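Local coordinates for oxidoreductase protein (Agrobacterium radiobacter, PDB 5UI9) that binds NAD+ and a small hydroxy acid and is probably an NAD-dependent oxidoreductase of the GFO/IDH/MocA family, at residues H22-V27 and Q300-R305; M122-F127 and E293-I298; Q130-A135 and W288-E293. All blocks are in the same frame, centred on the assembly; numbering follows the deposited sequence.

Contact 1: residues H22-V27 and Q300-R305. With MG (magnesium ion), chain E.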
loop_
_atom_site.group_PDB
_atom_site.type_symbol
_atom_site.label_atom_id
_atom_site.label_comp_id
_atom_site.label_asym_id
_atom_site.label_seq_id
_atom_site.Cartn_x
_atom_site.Cartn_y
_atom_site.Cartn_z
ATOM N N HIS A 22 11.672 33.368 7.943
ATOM C CA HIS A 22 13.065 32.945 8.160
ATOM C C HIS A 22 13.722 32.633 6.824
ATOM O O HIS A 22 14.819 33.118 6.536
ATOM C CB HIS A 22 13.166 31.696 9.046
ATOM C CG HIS A 22 13.014 31.959 10.514
ATOM N ND1 HIS A 22 13.867 32.781 11.215
ATOM C CD2 HIS A 22 12.145 31.459 11.425
ATOM C CE1 HIS A 22 13.510 32.804 12.486
ATOM N NE2 HIS A 22 12.468 32.010 12.640
ATOM N N ALA A 23 13.038 31.832 6.009
ATOM C CA ALA A 23 13.574 31.420 4.707
ATOM C C ALA A 23 13.822 32.595 3.752
ATOM O O ALA A 23 14.824 32.602 3.041
ATOM C CB ALA A 23 12.662 30.396 4.052
ATOM N N TRP A 24 12.925 33.578 3.741
ATOM C CA TRP A 24 13.113 34.758 2.878
ATOM C C TRP A 24 14.393 35.531 3.204
ATOM O O TRP A 24 15.016 36.096 2.307
ATOM C CB TRP A 24 11.908 35.706 2.926
ATOM C CG TRP A 24 10.728 35.240 2.137
ATOM C CD1 TRP A 24 9.470 35.033 2.607
ATOM C CD2 TRP A 24 10.684 34.945 0.736
ATOM N NE1 TRP A 24 8.647 34.614 1.597
ATOM C CE2 TRP A 24 9.367 34.551 0.437
ATOM C CE3 TRP A 24 11.632 34.962 -0.291
ATOM C CZ2 TRP A 24 8.974 34.174 -0.843
ATOM C CZ3 TRP A 24 11.241 34.591 -1.561
ATOM C CH2 TRP A 24 9.924 34.204 -1.830
ATOM N N LYS A 25 14.775 35.552 4.477
ATOM C CA LYS A 25 16.042 36.153 4.897
ATOM C C LYS A 25 17.220 35.402 4.260
ATOM O O LYS A 25 18.085 36.030 3.654
ATOM C CB LYS A 25 16.124 36.199 6.435
ATOM C CG LYS A 25 17.402 36.799 7.016
ATOM C CD LYS A 25 17.137 37.833 8.115
ATOM C CE LYS A 25 16.265 37.330 9.266
ATOM N NZ LYS A 25 16.780 36.078 9.876
ATOM N N ASP A 26 17.211 34.070 4.359
ATOM C CA ASP A 26 18.225 33.208 3.715
ATOM C C ASP A 26 18.211 33.235 2.181
ATOM O O ASP A 26 19.230 32.963 1.572
ATOM C CB ASP A 26 18.061 31.735 4.139
ATOM C CG ASP A 26 18.485 31.461 5.579
ATOM O OD1 ASP A 26 19.108 32.324 6.237
ATOM O OD2 ASP A 26 18.185 30.341 6.055
ATOM N N VAL A 27 17.066 33.498 1.555
ATOM C CA VAL A 27 16.992 33.525 0.087
ATOM C C VAL A 27 17.915 34.616 -0.453
ATOM O O VAL A 27 17.894 35.746 0.036
ATOM C CB VAL A 27 15.546 33.774 -0.433
ATOM C CG1 VAL A 27 15.539 34.148 -1.919
ATOM C CG2 VAL A 27 14.656 32.555 -0.185
ATOM N N GLN A 300 13.765 29.996 -2.901
ATOM C CA GLN A 300 14.892 30.268 -3.805
ATOM C C GLN A 300 14.530 29.938 -5.250
ATOM O O GLN A 300 14.906 30.676 -6.170
ATOM C CB GLN A 300 16.157 29.484 -3.410
ATOM C CG GLN A 300 17.427 29.950 -4.126
ATOM C CD GLN A 300 17.813 31.362 -3.746
ATOM O OE1 GLN A 300 18.189 31.614 -2.608
ATOM N NE2 GLN A 300 17.707 32.297 -4.690
ATOM N N HIS A 301 13.825 28.824 -5.443
ATOM C CA HIS A 301 13.350 28.418 -6.766
ATOM C C HIS A 301 12.457 29.506 -7.368
ATOM O O HIS A 301 12.692 29.941 -8.498
ATOM C CB HIS A 301 12.626 27.069 -6.684
ATOM C CG HIS A 301 11.949 26.652 -7.952
ATOM N ND1 HIS A 301 12.625 26.085 -9.010
ATOM C CD2 HIS A 301 10.644 26.686 -8.317
ATOM C CE1 HIS A 301 11.772 25.802 -9.977
ATOM N NE2 HIS A 301 10.562 26.157 -9.581
ATOM N N TRP A 302 11.462 29.956 -6.604
ATOM C CA TRP A 302 10.601 31.077 -7.016
ATOM C C TRP A 302 11.419 32.291 -7.465
ATOM O O TRP A 302 11.185 32.838 -8.540
ATOM C CB TRP A 302 9.662 31.496 -5.878
ATOM C CG TRP A 302 9.012 32.855 -6.086
ATOM C CD1 TRP A 302 9.439 34.060 -5.587
ATOM C CD2 TRP A 302 7.838 33.135 -6.856
ATOM N NE1 TRP A 302 8.608 35.073 -6.010
ATOM C CE2 TRP A 302 7.614 34.533 -6.787
ATOM C CE3 TRP A 302 6.955 32.344 -7.600
ATOM C CZ2 TRP A 302 6.524 35.153 -7.424
ATOM C CZ3 TRP A 302 5.881 32.959 -8.240
ATOM C CH2 TRP A 302 5.674 34.351 -8.146
ATOM N N THR A 303 12.358 32.696 -6.610
ATOM C CA THR A 303 13.205 33.863 -6.831
ATOM C C THR A 303 14.065 33.744 -8.092
ATOM O O THR A 303 14.156 34.703 -8.870
ATOM C CB THR A 303 14.100 34.113 -5.598
ATOM O OG1 THR A 303 13.267 34.277 -4.439
ATOM C CG2 THR A 303 14.985 35.357 -5.782
ATOM N N ASP A 304 14.673 32.576 -8.293
ATOM C CA ASP A 304 15.458 32.295 -9.500
ATOM C C ASP A 304 14.588 32.394 -10.745
ATOM O O ASP A 304 14.979 33.041 -11.727
ATOM C CB ASP A 304 16.099 30.894 -9.451
ATOM C CG ASP A 304 17.173 30.753 -8.367
ATOM O OD1 ASP A 304 17.650 31.777 -7.829
ATOM O OD2 ASP A 304 17.538 29.595 -8.055
ATOM N N ARG A 305 13.414 31.761 -10.695
ATOM C CA ARG A 305 12.489 31.734 -11.840
ATOM C C ARG A 305 11.863 33.093 -12.183
ATOM O O ARG A 305 11.677 33.418 -13.361
ATOM C CB ARG A 305 11.390 30.684 -11.623
ATOM C CG ARG A 305 11.891 29.245 -11.714
ATOM C CD ARG A 305 12.317 28.876 -13.134
ATOM N NE ARG A 305 12.691 27.470 -13.232
ATOM C CZ ARG A 305 13.852 26.948 -12.834
ATOM N NH1 ARG A 305 14.812 27.708 -12.296
ATOM N NH2 ARG A 305 14.059 25.641 -12.975
HETATM MG MG MG E . 16.864 37.287 1.470
HETATM O O HOH W 1 18.747 38.644 1.245
#

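Contact 2: residues M122-F127 and E293-I298. With NAD (nicotinamide-adenine-dinucleotide), chain C.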
loop_
_atom_site.group_PDB
_atom_site.type_symbol
_atom_site.label_atom_id
_atom_site.label_comp_id
_atom_site.label_asym_id
_atom_site.label_seq_id
_atom_site.Cartn_x
_atom_site.Cartn_y
_atom_site.Cartn_z
ATOM N N MET A 122 2.683 30.720 -8.385
ATOM C CA MET A 122 3.232 29.470 -7.870
ATOM C C MET A 122 2.471 29.065 -6.621
ATOM O O MET A 122 2.216 29.896 -5.753
ATOM C CB MET A 122 4.718 29.619 -7.520
ATOM C CG MET A 122 5.376 28.302 -7.116
ATOM S SD MET A 122 7.089 28.438 -6.584
ATOM C CE MET A 122 6.902 29.072 -4.924
ATOM N N VAL A 123 2.143 27.781 -6.522
ATOM C CA VAL A 123 1.621 27.233 -5.278
ATOM C C VAL A 123 2.806 26.845 -4.406
ATOM O O VAL A 123 3.746 26.189 -4.873
ATOM C CB VAL A 123 0.685 26.032 -5.523
ATOM C CG1 VAL A 123 0.149 25.473 -4.199
ATOM C CG2 VAL A 123 -0.456 26.467 -6.434
ATOM N N HIS A 124 2.785 27.272 -3.146
ATOM C CA HIS A 124 3.816 26.856 -2.209
ATOM C C HIS A 124 3.499 25.400 -1.835
ATOM O O HIS A 124 2.819 25.126 -0.849
ATOM C CB HIS A 124 3.887 27.780 -0.986
ATOM C CG HIS A 124 5.078 27.538 -0.109
ATOM N ND1 HIS A 124 5.991 28.527 0.187
ATOM C CD2 HIS A 124 5.498 26.426 0.547
ATOM C CE1 HIS A 124 6.920 28.036 0.986
ATOM N NE2 HIS A 124 6.650 26.759 1.213
ATOM N N GLU A 125 3.973 24.487 -2.677
ATOM C CA GLU A 125 3.824 23.058 -2.477
ATOM C C GLU A 125 5.232 22.481 -2.285
ATOM O O GLU A 125 5.921 22.162 -3.263
ATOM C CB GLU A 125 3.099 22.460 -3.691
ATOM C CG GLU A 125 2.908 20.953 -3.666
ATOM C CD GLU A 125 2.456 20.432 -2.311
ATOM O OE1 GLU A 125 1.316 20.737 -1.897
ATOM O OE2 GLU A 125 3.263 19.739 -1.661
ATOM N N ASN A 126 5.647 22.364 -1.018
ATOM C CA ASN A 126 7.076 22.199 -0.676
ATOM C C ASN A 126 7.555 20.760 -0.426
ATOM O O ASN A 126 8.759 20.531 -0.292
ATOM C CB ASN A 126 7.501 23.160 0.475
ATOM C CG ASN A 126 6.708 22.973 1.770
ATOM O OD1 ASN A 126 6.246 21.881 2.093
ATOM N ND2 ASN A 126 6.565 24.055 2.530
ATOM N N PHE A 127 6.640 19.790 -0.405
ATOM C CA PHE A 127 7.013 18.390 -0.105
ATOM C C PHE A 127 7.904 17.790 -1.186
ATOM O O PHE A 127 8.917 17.178 -0.865
ATOM C CB PHE A 127 5.782 17.513 0.152
ATOM C CG PHE A 127 5.387 17.442 1.598
ATOM C CD1 PHE A 127 5.156 18.598 2.324
ATOM C CD2 PHE A 127 5.237 16.209 2.239
ATOM C CE1 PHE A 127 4.799 18.537 3.663
ATOM C CE2 PHE A 127 4.867 16.141 3.573
ATOM C CZ PHE A 127 4.654 17.302 4.290
ATOM N N GLU A 293 13.682 23.175 5.551
ATOM C CA GLU A 293 14.651 23.223 4.451
ATOM C C GLU A 293 13.951 23.405 3.106
ATOM O O GLU A 293 14.409 24.194 2.274
ATOM C CB GLU A 293 15.519 21.961 4.383
ATOM C CG GLU A 293 16.627 22.056 3.329
ATOM C CD GLU A 293 17.476 20.802 3.201
ATOM O OE1 GLU A 293 17.037 19.713 3.611
ATOM O OE2 GLU A 293 18.607 20.903 2.688
ATOM N N SER A 294 12.861 22.668 2.889
ATOM C CA SER A 294 12.150 22.724 1.612
ATOM C C SER A 294 11.486 24.083 1.345
ATOM O O SER A 294 11.272 24.448 0.195
ATOM C CB SER A 294 11.121 21.593 1.513
ATOM O OG SER A 294 9.978 21.837 2.306
ATOM N N VAL A 295 11.170 24.816 2.413
ATOM C CA VAL A 295 10.635 26.176 2.317
ATOM C C VAL A 295 11.686 27.089 1.684
ATOM O O VAL A 295 11.366 27.863 0.798
ATOM C CB VAL A 295 10.204 26.739 3.705
ATOM C CG1 VAL A 295 9.798 28.202 3.607
ATOM C CG2 VAL A 295 9.073 25.916 4.316
ATOM N N LEU A 296 12.931 26.990 2.139
ATOM C CA LEU A 296 14.033 27.733 1.518
ATOM C C LEU A 296 14.223 27.344 0.043
ATOM O O LEU A 296 14.347 28.225 -0.816
ATOM C CB LEU A 296 15.341 27.555 2.299
ATOM C CG LEU A 296 16.592 28.240 1.728
ATOM C CD1 LEU A 296 16.364 29.734 1.543
ATOM C CD2 LEU A 296 17.809 27.983 2.600
ATOM N N ALA A 297 14.228 26.038 -0.234
ATOM C CA ALA A 297 14.393 25.511 -1.597
ATOM C C ALA A 297 13.348 26.069 -2.561
ATOM O O ALA A 297 13.696 26.578 -3.631
ATOM C CB ALA A 297 14.352 23.981 -1.595
ATOM N N ILE A 298 12.074 26.000 -2.174
ATOM C CA ILE A 298 11.000 26.473 -3.050
ATOM C C ILE A 298 11.007 28.002 -3.189
ATOM O O ILE A 298 10.695 28.514 -4.258
ATOM C CB ILE A 298 9.599 25.931 -2.644
ATOM C CG1 ILE A 298 8.657 25.938 -3.855
ATOM C CG2 ILE A 298 9.003 26.710 -1.487
ATOM C CD1 ILE A 298 7.258 25.445 -3.565
HETATM P PA NAD C . -2.722 30.306 10.821
HETATM O O1A NAD C . -4.198 30.429 11.132
HETATM O O2A NAD C . -1.737 30.040 11.926
HETATM O O5B NAD C . -2.258 31.632 10.056
HETATM C C5B NAD C . -3.090 32.328 9.138
HETATM C C4B NAD C . -2.888 33.814 9.387
HETATM O O4B NAD C . -3.461 34.544 8.308
HETATM C C3B NAD C . -3.569 34.294 10.660
HETATM O O3B NAD C . -2.631 35.036 11.451
HETATM C C2B NAD C . -4.733 35.154 10.190
HETATM O O2B NAD C . -4.962 36.261 11.063
HETATM C C1B NAD C . -4.268 35.605 8.816
HETATM N N9A NAD C . -5.306 35.886 7.796
HETATM C C8A NAD C . -6.336 35.101 7.423
HETATM N N7A NAD C . -7.040 35.696 6.425
HETATM C C5A NAD C . -6.447 36.870 6.137
HETATM C C6A NAD C . -6.662 37.999 5.193
HETATM N N6A NAD C . -7.691 38.001 4.319
HETATM N N1A NAD C . -5.787 39.033 5.232
HETATM C C2A NAD C . -4.749 39.072 6.093
HETATM N N3A NAD C . -4.499 38.083 6.973
HETATM C C4A NAD C . -5.294 36.981 7.040
HETATM O O3 NAD C . -2.547 29.196 9.671
HETATM P PN NAD C . -1.187 28.361 9.427
HETATM O O1N NAD C . -1.148 27.160 10.339
HETATM O O2N NAD C . -0.015 29.308 9.410
HETATM O O5D NAD C . -1.495 27.821 7.955
HETATM C C5D NAD C . -1.656 28.741 6.882
HETATM C C4D NAD C . -1.592 27.965 5.581
HETATM O O4D NAD C . -0.314 27.327 5.495
HETATM C C3D NAD C . -2.657 26.880 5.506
HETATM O O3D NAD C . -3.323 26.937 4.240
HETATM C C2D NAD C . -1.891 25.579 5.678
HETATM O O2D NAD C . -2.431 24.503 4.908
HETATM C C1D NAD C . -0.490 25.943 5.193
HETATM N N1N NAD C . 0.615 25.148 5.761
HETATM C C2N NAD C . 1.542 24.695 4.898
HETATM C C3N NAD C . 2.630 23.941 5.310
HETATM C C7N NAD C . 3.615 23.475 4.273
HETATM O O7N NAD C . 3.849 24.197 3.306
HETATM N N7N NAD C . 4.226 22.296 4.408
HETATM C C4N NAD C . 2.757 23.645 6.668
HETATM C C5N NAD C . 1.795 24.123 7.560
HETATM C C6N NAD C . 0.728 24.885 7.083
HETATM O O HOH W 2 8.048 19.973 2.733
#

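Contact 3: residues Q130-A135 and W288-E293. With 8A1 ((2S)-2,3-dihydroxy-2-methylpropanoic acid), chain D.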
loop_
_atom_site.group_PDB
_atom_site.type_symbol
_atom_site.label_atom_id
_atom_site.label_comp_id
_atom_site.label_asym_id
_atom_site.label_seq_id
_atom_site.Cartn_x
_atom_site.Cartn_y
_atom_site.Cartn_z
ATOM N N GLN A 130 11.602 18.592 -0.728
ATOM C CA GLN A 130 12.381 17.952 0.332
ATOM C C GLN A 130 13.534 17.159 -0.290
ATOM O O GLN A 130 13.362 16.505 -1.323
ATOM C CB GLN A 130 11.509 16.991 1.160
ATOM C CG GLN A 130 10.421 17.652 2.001
ATOM C CD GLN A 130 9.410 16.660 2.582
ATOM O OE1 GLN A 130 8.381 17.062 3.151
ATOM N NE2 GLN A 130 9.691 15.364 2.438
ATOM N N THR A 131 14.704 17.217 0.341
ATOM C CA THR A 131 15.891 16.496 -0.140
ATOM C C THR A 131 15.653 15.001 -0.464
ATOM O O THR A 131 16.024 14.553 -1.544
ATOM C CB THR A 131 17.066 16.676 0.844
ATOM O OG1 THR A 131 17.343 18.076 0.983
ATOM C CG2 THR A 131 18.334 15.951 0.365
ATOM N N PRO A 132 15.026 14.234 0.448
ATOM C CA PRO A 132 14.800 12.815 0.117
ATOM C C PRO A 132 13.897 12.576 -1.098
ATOM O O PRO A 132 14.118 11.613 -1.839
ATOM C CB PRO A 132 14.153 12.243 1.392
ATOM C CG PRO A 132 13.664 13.431 2.145
ATOM C CD PRO A 132 14.641 14.524 1.837
ATOM N N ILE A 133 12.919 13.452 -1.317
ATOM C CA ILE A 133 12.018 13.316 -2.471
ATOM C C ILE A 133 12.741 13.681 -3.772
ATOM O O ILE A 133 12.534 13.053 -4.809
ATOM C CB ILE A 133 10.745 14.195 -2.340
ATOM C CG1 ILE A 133 10.050 14.005 -0.977
ATOM C CG2 ILE A 133 9.785 13.927 -3.495
ATOM C CD1 ILE A 133 9.794 12.578 -0.578
ATOM N N GLN A 134 13.571 14.715 -3.706
ATOM C CA GLN A 134 14.442 15.107 -4.817
ATOM C C GLN A 134 15.396 13.985 -5.190
ATOM O O GLN A 134 15.634 13.744 -6.371
ATOM C CB GLN A 134 15.242 16.367 -4.457
ATOM C CG GLN A 134 14.384 17.623 -4.348
ATOM C CD GLN A 134 14.022 18.203 -5.702
ATOM O OE1 GLN A 134 14.901 18.501 -6.509
ATOM N NE2 GLN A 134 12.727 18.373 -5.954
ATOM N N ALA A 135 15.919 13.286 -4.184
ATOM C CA ALA A 135 16.814 12.152 -4.420
ATOM C C ALA A 135 16.105 10.986 -5.121
ATOM O O ALA A 135 16.662 10.392 -6.043
ATOM C CB ALA A 135 17.447 11.692 -3.118
ATOM N N TRP A 288 10.385 19.686 12.530
ATOM C CA TRP A 288 9.964 20.388 11.296
ATOM C C TRP A 288 11.079 20.640 10.278
ATOM O O TRP A 288 10.818 21.184 9.198
ATOM C CB TRP A 288 9.326 21.729 11.656
ATOM C CG TRP A 288 8.032 21.581 12.346
ATOM C CD1 TRP A 288 7.824 21.450 13.687
ATOM C CD2 TRP A 288 6.746 21.546 11.731
ATOM N NE1 TRP A 288 6.480 21.342 13.945
ATOM C CE2 TRP A 288 5.795 21.395 12.761
ATOM C CE3 TRP A 288 6.303 21.637 10.404
ATOM C CZ2 TRP A 288 4.420 21.325 12.509
ATOM C CZ3 TRP A 288 4.934 21.569 10.152
ATOM C CH2 TRP A 288 4.011 21.412 11.202
ATOM N N HIS A 289 12.308 20.275 10.632
ATOM C CA HIS A 289 13.496 20.655 9.867
ATOM C C HIS A 289 13.501 20.249 8.388
ATOM O O HIS A 289 13.958 21.022 7.548
ATOM C CB HIS A 289 14.793 20.259 10.598
ATOM C CG HIS A 289 14.961 18.792 10.831
ATOM N ND1 HIS A 289 15.927 18.052 10.186
ATOM C CD2 HIS A 289 14.330 17.935 11.668
ATOM C CE1 HIS A 289 15.868 16.798 10.598
ATOM N NE2 HIS A 289 14.902 16.699 11.492
ATOM N N ASN A 290 12.957 19.078 8.065
ATOM C CA ASN A 290 12.853 18.640 6.672
ATOM C C ASN A 290 11.962 19.589 5.857
ATOM O O ASN A 290 12.340 19.992 4.761
ATOM C CB ASN A 290 12.313 17.203 6.596
ATOM C CG ASN A 290 12.318 16.629 5.185
ATOM O OD1 ASN A 290 12.994 17.128 4.281
ATOM N ND2 ASN A 290 11.560 15.557 4.995
ATOM N N ILE A 291 10.793 19.932 6.407
ATOM C CA ILE A 291 9.857 20.867 5.768
ATOM C C ILE A 291 10.491 22.252 5.682
ATOM O O ILE A 291 10.414 22.926 4.643
ATOM C CB ILE A 291 8.498 20.920 6.523
ATOM C CG1 ILE A 291 7.758 19.576 6.382
ATOM C CG2 ILE A 291 7.619 22.068 6.016
ATOM C CD1 ILE A 291 6.513 19.455 7.239
ATOM N N GLN A 292 11.127 22.666 6.772
ATOM C CA GLN A 292 11.759 23.975 6.842
ATOM C C GLN A 292 12.848 24.190 5.789
ATOM O O GLN A 292 12.909 25.262 5.183
ATOM C CB GLN A 292 12.280 24.223 8.259
ATOM C CG GLN A 292 11.144 24.493 9.239
ATOM C CD GLN A 292 11.581 24.453 10.691
ATOM O OE1 GLN A 292 12.344 23.574 11.100
ATOM N NE2 GLN A 292 11.079 25.387 11.484
ATOM N N GLU A 293 13.682 23.175 5.551
ATOM C CA GLU A 293 14.651 23.223 4.451
ATOM C C GLU A 293 13.951 23.405 3.106
ATOM O O GLU A 293 14.409 24.194 2.274
ATOM C CB GLU A 293 15.519 21.961 4.383
ATOM C CG GLU A 293 16.627 22.056 3.329
ATOM C CD GLU A 293 17.476 20.802 3.201
ATOM O OE1 GLU A 293 17.037 19.713 3.611
ATOM O OE2 GLU A 293 18.607 20.903 2.688
HETATM O OXT 8A1 D . 3.013 20.431 6.178
HETATM C C 8A1 D . 1.771 20.583 6.093
HETATM O O 8A1 D . 1.225 21.084 5.085
HETATM C CA 8A1 D . 0.896 20.137 7.236
HETATM C CB 8A1 D . 0.432 18.720 6.899
HETATM O O1 8A1 D . -0.252 18.111 7.998
HETATM O O2 8A1 D . -0.235 21.017 7.357
HETATM C C3 8A1 D . 1.675 20.193 8.551
HETATM O O HOH W 3 14.650 18.845 2.819
#

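Contact 1: residues H22-V27 and Q300-R305
With CG1 of V27 anti to its backbone N (chi1 166°) and OG1 of T303 anti to its own carbonyl carbon (chi1 -57°), the two side chains reach toward each other tip to tip, CG1 stopping 3.4 Å from OG1. That hydroxyl is hydrogen-bonded to the carbonyl of Q299, one turn back in its helix, so toward V27 it acts as a packing surface. T303 OG1 also lies in the indole plane of W24, at the ring edge, 3.5 Å from CZ3. The neighbouring CH2 of W24 rests 3.8 Å from CD1 of W302. Q300 runs past V27 in the opposite direction and lays OE1 3.5 Å from CA of V27, while NE2 is shared between D304 OD1 and the carbonyl of K28. Behind V27, the end of the helix turns its carbonyls to magnesium: W24 O at 2.4 Å and V27 O at 2.3 Å, joined by A30 O and a water. The contact thus packs the C-terminal end of helix 17-26 against helix 289-308, with W24 also covered by I32 of strand 30-36 and both tryptophans resting on I95 of strand 94-97.

Contact 2: residues M122-F127 and E293-I298
N126 meets S294 and the coenzyme at once. N126 CB lies 3.4 Å from S294 OG, and its amide is hydrogen-bonded to the carboxamide of the nicotinamide: NAD N7N donates to OD1 over 3.1 Å in a nearly straight bond (165°), whereas ND2 to NAD O7N is a weak, bent one. Water 2 donates both to OD1 and to S294 OG, tying the amide to the helix, and S294 OG is bonded to the carbonyl of I291. H124 helps fix the rotation of the amide, together with the coenzyme and water 2: N126 ND2 donates to H124 NE2 over 3.0 Å, with the donor close to the imidazole plane. The imidazole is in turn held by I298, whose CG2 sits over one face in a CH-pi contact, 3.7 Å from the ring centroid, while CG1 of V295 comes to the ring edge. Further out, the other branch of I298 is extended (chi2 -179°), so that CD1 reaches the backbone N of E125 at 3.5 Å and CG1 packs against CE of M122. Strand 121-124 is, within this chain, an edge strand of the parallel NAD-binding Rossmann sheet, and the loop after it binds the nicotinamide carboxamide through N126.

Contact 3: residues Q130-A135 and W288-E293
Helix 131-135 and helix 289-293 run at 70° to each other and the axes come within 11.0 Å; the nearest CA atoms are those of Q130 and N290, 6.4 Å apart. The start of helix 131-141, assigned for the most part to the GFO/IDH/MocA C-terminal domain, meets the start of helix 289-308. N290 carries the contact: CG anti to the backbone N (chi1 -174°) sends its amide across the side chain of Q130 at about a right angle, the amide planes 54° apart, and OD1 lies 3.5 Å from both CB and CG of Q130. P132 runs past N290 in the opposite direction, its CD 3.9 Å from N290 OD1. Water 3 sits in the angle between the helices, accepting from the backbone N of T131 at 3.0 Å and lying within bonding distance of N290 OD1 and E293 OE1. The side chain of I291 lies beside that of Q130, pointing the same way, and its CD1 approaches the bound hydroxy acid; W288 puts its ring edge beside the methyl C3 of that ligand. E293 is extended, its OE2 held by Q279. T131 OG1 donates to E293 OE1 over 3.1 Å, from above the carboxylate plane.

Overall arrangement
Helix 289-308 supplies the second segment of all three contacts. From its start, contact 3 meets helix 131-141, contact 2 the edge strand of the Rossmann sheet, and contact 1 helix 17-26. Centres of contacts 1 and 2 are about 9 Å apart, as are those of 2 and 3, while 1 and 3 are about 15 Å apart and do not touch. W302 CE3 packs 3.5 Å from M122 CB, joining contacts 1 and 2; F127 O lies 3.4 Å from I133 CG1, joining contacts 2 and 3. Contacts 2 and 3 border the nicotinamide and hydroxy acid pocket, whereas contact 1 holds most of the magnesium site, which A30 completes, with the W24 side chain about 12 Å from NAD.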